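Local coordinates for protein CopN (Chlamydia pneumoniae, PDB 4NRH) that probably acts as a gatekeeper of type III secretion, binding the chaperone Scc3 in a complex that directs secretion of the translocators, at residues A52-K57 against A62-A67; T92-E95 against A101-A104; E231-I236 against F270-Q275. All blocks are in the same frame, centred on the assembly; numbering follows the deposited sequence.

Contact 1: A52-K57 against A62-A67; sequences ALVQEK and ALQSTA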
loop_
_atom_site.group_PDB
_atom_site.type_symbol
_atom_site.label_atom_id
_atom_site.label_comp_id
_atom_site.label_asym_id
_atom_site.label_seq_id
_atom_site.Cartn_x
_atom_site.Cartn_y
_atom_site.Cartn_z
ATOM N N ALA A 52 35.156 25.722 -11.995
ATOM C CA ALA A 52 35.172 25.695 -13.456
ATOM C C ALA A 52 35.692 24.361 -13.986
ATOM O O ALA A 52 35.122 23.786 -14.914
ATOM C CB ALA A 52 36.012 26.842 -13.996
ATOM N N LEU A 53 36.778 23.879 -13.391
ATOM C CA LEU A 53 37.367 22.603 -13.777
ATOM C C LEU A 53 36.441 21.432 -13.451
ATOM O O LEU A 53 36.429 20.426 -14.162
ATOM C CB LEU A 53 38.719 22.412 -13.085
ATOM C CG LEU A 53 39.891 23.200 -13.675
ATOM C CD1 LEU A 53 41.117 23.089 -12.783
ATOM C CD2 LEU A 53 40.206 22.721 -15.085
ATOM N N VAL A 54 35.672 21.565 -12.375
ATOM C CA VAL A 54 34.737 20.521 -11.963
ATOM C C VAL A 54 33.580 20.359 -12.950
ATOM O O VAL A 54 33.268 19.241 -13.362
ATOM C CB VAL A 54 34.172 20.794 -10.554
ATOM C CG1 VAL A 54 33.047 19.824 -10.231
ATOM C CG2 VAL A 54 35.274 20.691 -9.512
ATOM N N GLN A 55 32.947 21.469 -13.329
ATOM C CA GLN A 55 31.854 21.421 -14.301
ATOM C C GLN A 55 32.350 20.897 -15.643
ATOM O O GLN A 55 31.616 20.234 -16.376
ATOM C CB GLN A 55 31.217 22.802 -14.502
ATOM C CG GLN A 55 31.246 23.727 -13.298
ATOM C CD GLN A 55 30.294 23.307 -12.198
ATOM O OE1 GLN A 55 29.354 22.547 -12.428
ATOM N NE2 GLN A 55 30.527 23.812 -10.991
ATOM N N GLU A 56 33.604 21.204 -15.956
ATOM C CA GLU A 56 34.204 20.825 -17.230
ATOM C C GLU A 56 34.407 19.317 -17.348
ATOM O O GLU A 56 34.100 18.721 -18.381
ATOM C CB GLU A 56 35.541 21.548 -17.413
ATOM C CG GLU A 56 36.235 21.257 -18.731
ATOM C CD GLU A 56 37.612 21.887 -18.811
ATOM O OE1 GLU A 56 37.916 22.763 -17.974
ATOM O OE2 GLU A 56 38.389 21.509 -19.713
ATOM N N LYS A 57 34.922 18.704 -16.288
ATOM C CA LYS A 57 35.280 17.290 -16.324
ATOM C C LYS A 57 34.174 16.381 -15.798
ATOM O O LYS A 57 34.142 15.190 -16.106
ATOM C CB LYS A 57 36.569 17.054 -15.533
ATOM C CG LYS A 57 37.778 17.767 -16.116
ATOM C CD LYS A 57 39.051 17.413 -15.368
ATOM C CE LYS A 57 40.268 18.012 -16.053
ATOM N NZ LYS A 57 40.486 17.432 -17.408
ATOM N N ALA A 62 25.595 15.654 -8.968
ATOM C CA ALA A 62 25.771 14.727 -7.856
ATOM C C ALA A 62 27.194 14.182 -7.828
ATOM O O ALA A 62 27.802 14.058 -6.764
ATOM C CB ALA A 62 24.767 13.590 -7.943
ATOM N N LEU A 63 27.717 13.855 -9.005
ATOM C CA LEU A 63 29.086 13.369 -9.126
ATOM C C LEU A 63 30.082 14.510 -8.923
ATOM O O LEU A 63 31.182 14.298 -8.414
ATOM C CB LEU A 63 29.309 12.695 -10.482
ATOM C CG LEU A 63 28.882 11.229 -10.619
ATOM C CD1 LEU A 63 29.570 10.372 -9.565
ATOM C CD2 LEU A 63 27.371 11.065 -10.547
ATOM N N GLN A 64 29.696 15.714 -9.338
ATOM C CA GLN A 64 30.497 16.906 -9.071
ATOM C C GLN A 64 30.668 17.087 -7.568
ATOM O O GLN A 64 31.761 17.380 -7.082
ATOM C CB GLN A 64 29.849 18.156 -9.672
ATOM C CG GLN A 64 29.766 18.166 -11.187
ATOM C CD GLN A 64 28.990 19.356 -11.717
ATOM O OE1 GLN A 64 28.521 20.196 -10.949
ATOM N NE2 GLN A 64 28.850 19.433 -13.036
ATOM N N SER A 65 29.567 16.910 -6.841
ATOM C CA SER A 65 29.564 17.030 -5.389
ATOM C C SER A 65 30.397 15.923 -4.753
ATOM O O SER A 65 31.065 16.137 -3.741
ATOM C CB SER A 65 28.130 16.989 -4.853
ATOM O OG SER A 65 28.104 17.176 -3.450
ATOM N N THR A 66 30.349 14.738 -5.355
ATOM C CA THR A 66 31.138 13.605 -4.889
ATOM C C THR A 66 32.628 13.854 -5.106
ATOM O O THR A 66 33.446 13.598 -4.221
ATOM C CB THR A 66 30.730 12.303 -5.607
ATOM O OG1 THR A 66 29.361 11.997 -5.309
ATOM C CG2 THR A 66 31.613 11.144 -5.166
ATOM N N ALA A 67 32.970 14.356 -6.291
ATOM C CA ALA A 67 34.355 14.654 -6.638
ATOM C C ALA A 67 34.948 15.710 -5.708
ATOM O O ALA A 67 36.112 15.622 -5.316
ATOM C CB ALA A 67 34.452 15.113 -8.089
#

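Contact 2: T92-E95 against A101-A104; sequences THTE and AIGA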
loop_
_atom_site.group_PDB
_atom_site.type_symbol
_atom_site.label_atom_id
_atom_site.label_comp_id
_atom_site.label_asym_id
_atom_site.label_seq_id
_atom_site.Cartn_x
_atom_site.Cartn_y
_atom_site.Cartn_z
ATOM N N THR A 92 30.430 26.560 -1.993
ATOM C CA THR A 92 29.766 27.363 -3.015
ATOM C C THR A 92 28.937 26.469 -3.933
ATOM O O THR A 92 27.810 26.806 -4.295
ATOM C CB THR A 92 30.782 28.164 -3.853
ATOM O OG1 THR A 92 31.528 29.036 -2.997
ATOM C CG2 THR A 92 30.071 28.988 -4.914
ATOM N N HIS A 93 29.508 25.326 -4.300
ATOM C CA HIS A 93 28.824 24.344 -5.133
ATOM C C HIS A 93 27.534 23.860 -4.479
ATOM O O HIS A 93 26.479 23.819 -5.116
ATOM C CB HIS A 93 29.743 23.156 -5.417
ATOM C CG HIS A 93 29.169 22.161 -6.377
ATOM N ND1 HIS A 93 28.422 21.077 -5.966
ATOM C CD2 HIS A 93 29.238 22.082 -7.726
ATOM C CE1 HIS A 93 28.053 20.376 -7.023
ATOM N NE2 HIS A 93 28.534 20.963 -8.103
ATOM N N THR A 94 27.630 23.483 -3.207
ATOM C CA THR A 94 26.476 23.027 -2.443
ATOM C C THR A 94 25.417 24.123 -2.345
ATOM O O THR A 94 24.221 23.854 -2.439
ATOM C CB THR A 94 26.889 22.577 -1.026
ATOM O OG1 THR A 94 27.732 21.423 -1.117
ATOM C CG2 THR A 94 25.667 22.241 -0.180
ATOM N N GLU A 95 25.866 25.361 -2.170
ATOM C CA GLU A 95 24.958 26.500 -2.088
ATOM C C GLU A 95 24.264 26.758 -3.421
ATOM O O GLU A 95 23.068 27.052 -3.464
ATOM C CB GLU A 95 25.712 27.758 -1.645
ATOM C CG GLU A 95 25.846 27.914 -0.139
ATOM C CD GLU A 95 26.701 29.108 0.242
ATOM O OE1 GLU A 95 26.574 30.165 -0.411
ATOM O OE2 GLU A 95 27.497 28.990 1.198
ATOM N N ALA A 101 22.398 18.757 -6.021
ATOM C CA ALA A 101 23.684 18.125 -5.756
ATOM C C ALA A 101 23.616 17.159 -4.575
ATOM O O ALA A 101 23.937 15.980 -4.713
ATOM C CB ALA A 101 24.750 19.183 -5.508
ATOM N N ILE A 102 23.191 17.661 -3.419
ATOM C CA ILE A 102 23.218 16.876 -2.187
ATOM C C ILE A 102 22.134 15.801 -2.145
ATOM O O ILE A 102 22.400 14.655 -1.780
ATOM C CB ILE A 102 23.067 17.778 -0.948
ATOM C CG1 ILE A 102 24.103 18.903 -0.983
ATOM C CG2 ILE A 102 23.218 16.964 0.326
ATOM C CD1 ILE A 102 25.536 18.412 -0.984
ATOM N N GLY A 103 20.915 16.175 -2.523
ATOM C CA GLY A 103 19.806 15.239 -2.562
ATOM C C GLY A 103 20.052 14.096 -3.527
ATOM O O GLY A 103 19.778 12.937 -3.214
ATOM N N ALA A 104 20.570 14.426 -4.705
ATOM C CA ALA A 104 20.894 13.425 -5.713
ATOM C C ALA A 104 22.028 12.515 -5.247
ATOM O O ALA A 104 21.992 11.304 -5.462
ATOM C CB ALA A 104 21.260 14.099 -7.028
#

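Contact 3: E231-I236 against F270-Q275; sequences ESYHKI and FSALRQ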
loop_
_atom_site.group_PDB
_atom_site.type_symbol
_atom_site.label_atom_id
_atom_site.label_comp_id
_atom_site.label_asym_id
_atom_site.label_seq_id
_atom_site.Cartn_x
_atom_site.Cartn_y
_atom_site.Cartn_z
ATOM N N GLU A 231 -8.891 1.461 -16.479
ATOM C CA GLU A 231 -9.496 2.728 -16.082
ATOM C C GLU A 231 -10.972 2.552 -15.737
ATOM O O GLU A 231 -11.487 3.215 -14.838
ATOM C CB GLU A 231 -9.325 3.776 -17.185
ATOM C CG GLU A 231 -7.899 4.294 -17.320
ATOM C CD GLU A 231 -7.678 5.089 -18.593
ATOM O OE1 GLU A 231 -8.543 5.033 -19.492
ATOM O OE2 GLU A 231 -6.637 5.772 -18.694
ATOM N N SER A 232 -11.648 1.661 -16.456
ATOM C CA SER A 232 -13.049 1.359 -16.176
ATOM C C SER A 232 -13.169 0.655 -14.830
ATOM O O SER A 232 -14.058 0.960 -14.035
ATOM C CB SER A 232 -13.654 0.494 -17.285
ATOM O OG SER A 232 -13.876 1.249 -18.463
ATOM N N TYR A 233 -12.265 -0.290 -14.593
ATOM C CA TYR A 233 -12.192 -1.025 -13.333
ATOM C C TYR A 233 -12.055 -0.073 -12.149
ATOM O O TYR A 233 -12.745 -0.217 -11.139
ATOM C CB TYR A 233 -11.021 -2.010 -13.374
ATOM C CG TYR A 233 -10.848 -2.861 -12.136
ATOM C CD1 TYR A 233 -11.852 -3.723 -11.711
ATOM C CD2 TYR A 233 -9.666 -2.826 -11.409
ATOM C CE1 TYR A 233 -11.689 -4.510 -10.584
ATOM C CE2 TYR A 233 -9.491 -3.609 -10.285
ATOM C CZ TYR A 233 -10.505 -4.449 -9.875
ATOM O OH TYR A 233 -10.332 -5.227 -8.752
ATOM N N HIS A 234 -11.158 0.899 -12.281
ATOM C CA HIS A 234 -10.920 1.878 -11.227
ATOM C C HIS A 234 -12.086 2.850 -11.089
ATOM O O HIS A 234 -12.392 3.309 -9.990
ATOM C CB HIS A 234 -9.624 2.641 -11.499
ATOM C CG HIS A 234 -8.396 1.795 -11.386
ATOM N ND1 HIS A 234 -7.285 1.984 -12.180
ATOM C CD2 HIS A 234 -8.103 0.756 -10.570
ATOM C CE1 HIS A 234 -6.362 1.095 -11.858
ATOM N NE2 HIS A 234 -6.833 0.339 -10.883
ATOM N N LYS A 235 -12.728 3.163 -12.210
ATOM C CA LYS A 235 -13.916 4.011 -12.205
ATOM C C LYS A 235 -15.036 3.342 -11.420
ATOM O O LYS A 235 -15.753 3.990 -10.657
ATOM C CB LYS A 235 -14.377 4.302 -13.634
ATOM C CG LYS A 235 -15.513 5.307 -13.733
ATOM C CD LYS A 235 -15.775 5.701 -15.178
ATOM C CE LYS A 235 -16.993 6.603 -15.297
ATOM N NZ LYS A 235 -17.286 6.951 -16.717
ATOM N N ILE A 236 -15.175 2.036 -11.618
ATOM C CA ILE A 236 -16.188 1.249 -10.928
ATOM C C ILE A 236 -15.853 1.091 -9.443
ATOM O O ILE A 236 -16.730 1.211 -8.587
ATOM C CB ILE A 236 -16.350 -0.134 -11.587
ATOM C CG1 ILE A 236 -16.923 0.018 -12.997
ATOM C CG2 ILE A 236 -17.254 -1.018 -10.765
ATOM C CD1 ILE A 236 -17.144 -1.296 -13.712
ATOM N N PHE A 270 -14.683 -9.375 -11.887
ATOM C CA PHE A 270 -14.942 -10.140 -10.672
ATOM C C PHE A 270 -13.687 -10.879 -10.218
ATOM O O PHE A 270 -13.374 -10.916 -9.029
ATOM C CB PHE A 270 -16.089 -11.132 -10.889
ATOM C CG PHE A 270 -16.578 -11.777 -9.622
ATOM C CD1 PHE A 270 -16.004 -12.950 -9.158
ATOM C CD2 PHE A 270 -17.604 -11.204 -8.889
ATOM C CE1 PHE A 270 -16.447 -13.540 -7.990
ATOM C CE2 PHE A 270 -18.052 -11.790 -7.721
ATOM C CZ PHE A 270 -17.472 -12.960 -7.271
ATOM N N SER A 271 -12.977 -11.466 -11.175
ATOM C CA SER A 271 -11.731 -12.165 -10.887
ATOM C C SER A 271 -10.669 -11.204 -10.360
ATOM O O SER A 271 -9.814 -11.587 -9.562
ATOM C CB SER A 271 -11.220 -12.882 -12.138
ATOM O OG SER A 271 -12.222 -13.715 -12.692
ATOM N N ALA A 272 -10.735 -9.953 -10.807
ATOM C CA ALA A 272 -9.772 -8.933 -10.401
ATOM C C ALA A 272 -9.875 -8.608 -8.912
ATOM O O ALA A 272 -8.917 -8.129 -8.307
ATOM C CB ALA A 272 -9.962 -7.670 -11.230
ATOM N N LEU A 273 -11.042 -8.864 -8.329
ATOM C CA LEU A 273 -11.280 -8.545 -6.924
ATOM C C LEU A 273 -10.434 -9.397 -5.981
ATOM O O LEU A 273 -10.194 -9.013 -4.835
ATOM C CB LEU A 273 -12.761 -8.720 -6.585
ATOM C CG LEU A 273 -13.739 -7.839 -7.364
ATOM C CD1 LEU A 273 -15.172 -8.244 -7.068
ATOM C CD2 LEU A 273 -13.517 -6.373 -7.039
ATOM N N ARG A 274 -9.982 -10.550 -6.464
ATOM C CA ARG A 274 -9.115 -11.415 -5.670
ATOM C C ARG A 274 -7.688 -11.468 -6.207
ATOM O O ARG A 274 -6.833 -12.142 -5.633
ATOM C CB ARG A 274 -9.689 -12.831 -5.605
ATOM C CG ARG A 274 -9.590 -13.601 -6.910
ATOM C CD ARG A 274 -9.860 -15.081 -6.696
ATOM N NE ARG A 274 -10.152 -15.771 -7.947
ATOM C CZ ARG A 274 -9.228 -16.329 -8.724
ATOM N NH1 ARG A 274 -7.949 -16.275 -8.379
ATOM N NH2 ARG A 274 -9.582 -16.940 -9.846
ATOM N N GLN A 275 -7.430 -10.759 -7.302
ATOM C CA GLN A 275 -6.115 -10.801 -7.939
ATOM C C GLN A 275 -5.389 -9.463 -7.857
ATOM O O GLN A 275 -4.184 -9.386 -8.100
ATOM C CB GLN A 275 -6.243 -11.231 -9.402
ATOM C CG GLN A 275 -6.806 -12.630 -9.596
ATOM C CD GLN A 275 -5.835 -13.711 -9.165
ATOM O OE1 GLN A 275 -5.854 -14.158 -8.018
ATOM N NE2 GLN A 275 -4.978 -14.138 -10.085
#

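Contact 1: A52-K57 against A62-A67
Val-54 and Gln-64 carry the apolar half of a contact between two consecutive helices of the all-helical HrpJ-like region, helix 47-57 and helix 61-74, which are joined by only a short turn. Their side chains cross obliquely: Val-54 CG1 lies 3.6 Å from Gln-64 CB and 3.8 Å from Gln-64 CG, so a single methyl rests against the root of the glutamine chain. Val-54 sends this branch across because CG1 stands anti to the backbone N (chi1 171°). The two residues also have the closest CA atoms of the pair of segments, 6.3 Å apart from Val-54 CA to Gln-64 CA. Beyond CG, Gln-64 runs extended (chi2 174°) past the valine and arrives beside Gln-55, with Gln-64 NE2 3.8 Å from Gln-55 CA. Gln-55 starts out directed away from helix 61-74, but its bent chain folds back, and the two glutamines meet at about a right angle with their amide planes 86° apart. The buried amide of Gln-64 is gripped at both ends: its NE2 is hydrogen-bonded to Ile-58 O in the turn, and its OE1 to His-93 of helix 80-97. With both ends engaged, the rotation of this amide is fixed, and one side chain ties together two helices and the turn. Helix 31-40 covers another side through Leu-34 and Leu-37, which pack on Ala-67. Within helix 61-74, Ala-62 O accepts two bonds from opposite faces of its carbonyl plane, from Thr-66 N at 3.0 Å and from Thr-66 OG1, also at 3.0 Å.

Contact 2: T92-E95 against A101-A104
The corner between helix 80-97 and the short helix 99-105, part of the helical bundle of the HrpJ-like region, is packed where His-93 meets Ala-101 and Thr-94 meets Ile-102. The chain turns between the helices almost without a linker, bringing Thr-94 CA to within 6.5 Å of Ala-101 CA. No hydrogen bond joins the two segments, and the contact is van der Waals packing of methyl and methylene groups on an imidazole and a threonine. On its inner side, Ala-101 directs its methyl at helix 80-97 and approaches the His-93 ring obliquely, with Ala-101 CB 3.8 Å from His-93 CE1 and 4.2 Å from His-93 ND1. A chi1 of -174° puts the imidazole beside the carbonyl carbon of His-93 and swings it from the flank of its helix into the corner. His-93 NE2 is engaged by the glutamine of helix 61-74, Gln-64, while the ring also meets that of Phe-97 with planes about 35° apart; these neighbours probably help fix the ring's orientation beside the alanine. The outer side is less buried. There Ile-102 reaches back along CG1 and CD1 and lies across both branches of Thr-94: its CG1 is 3.8 Å from Thr-94 CG2. Thr-94 OG1 has its polar partner within its own helix, a hydrogen bond with Arg-90 O. Its contact with the isoleucine is van der Waals, the end methyl of Ile-102, CD1, lying 3.7 Å from Thr-94 OG1.

Contact 3: E231-I236 against F270-Q275
The Tyr-233 ring reaches across from helix 226-237 to the segment 270-275, meeting Leu-273 at its edge and Ala-272 obliquely, within the third helical domain. Leu-273 CD2 lies near the ring plane, 3.8 Å from Tyr-233 OH, whereas Ala-272 CB packs at the phenol end, 3.5 Å from Tyr-233 CZ. Phe-202 of helix 179-215 adds an edge-to-face ring contact. With chi1 at -179° the phenol extends from its helix across to Ala-272, spanning a gap in which the nearest CA atoms, those of Tyr-233 and Ala-272, are still 8.8 Å apart. The buried hydroxyl is satisfied by Thr-276, whose OG1 is hydrogen-bonded to Tyr-233 OH and also to Ala-272 O, drawing three oxygens together. In 270-275 the backbone has bonds three residues apart, with Leu-273 N 3.2 Å from Phe-270 O and Arg-274 N 3.3 Å from Ser-271 O. Leu-273 also packs on Leu-46 of the chaperone chain, so the residue that borders the tyrosine inside CopN takes part in the interface between the two proteins. Tyr-233 OH itself comes 3.3 Å from Ala-272 O.

In the fold
Contacts 1 and 2 are neighbours in the N-terminal helical region, their centres 11 Å apart, and helix 61-74 lies against both partners of contact 2. A probable hydrogen bond, Gln-64 OE1 to His-93 NE2 at 2.9 Å, links them, supported by Ala-62 CB on Ala-104 CB at 3.7 Å. The sodium ion, bound by Ala-23, Asn-26 and Ile-29, adjoins this cluster: Leu-63, in the second segment of contact 1, packs on Asn-26. Contact 3 stands apart in the third helical domain, on the opposite side of the chain's centre, its centre about 49 Å from that of contact 1 and 45 Å from that of contact 2. Of the three, it alone touches the chaperone.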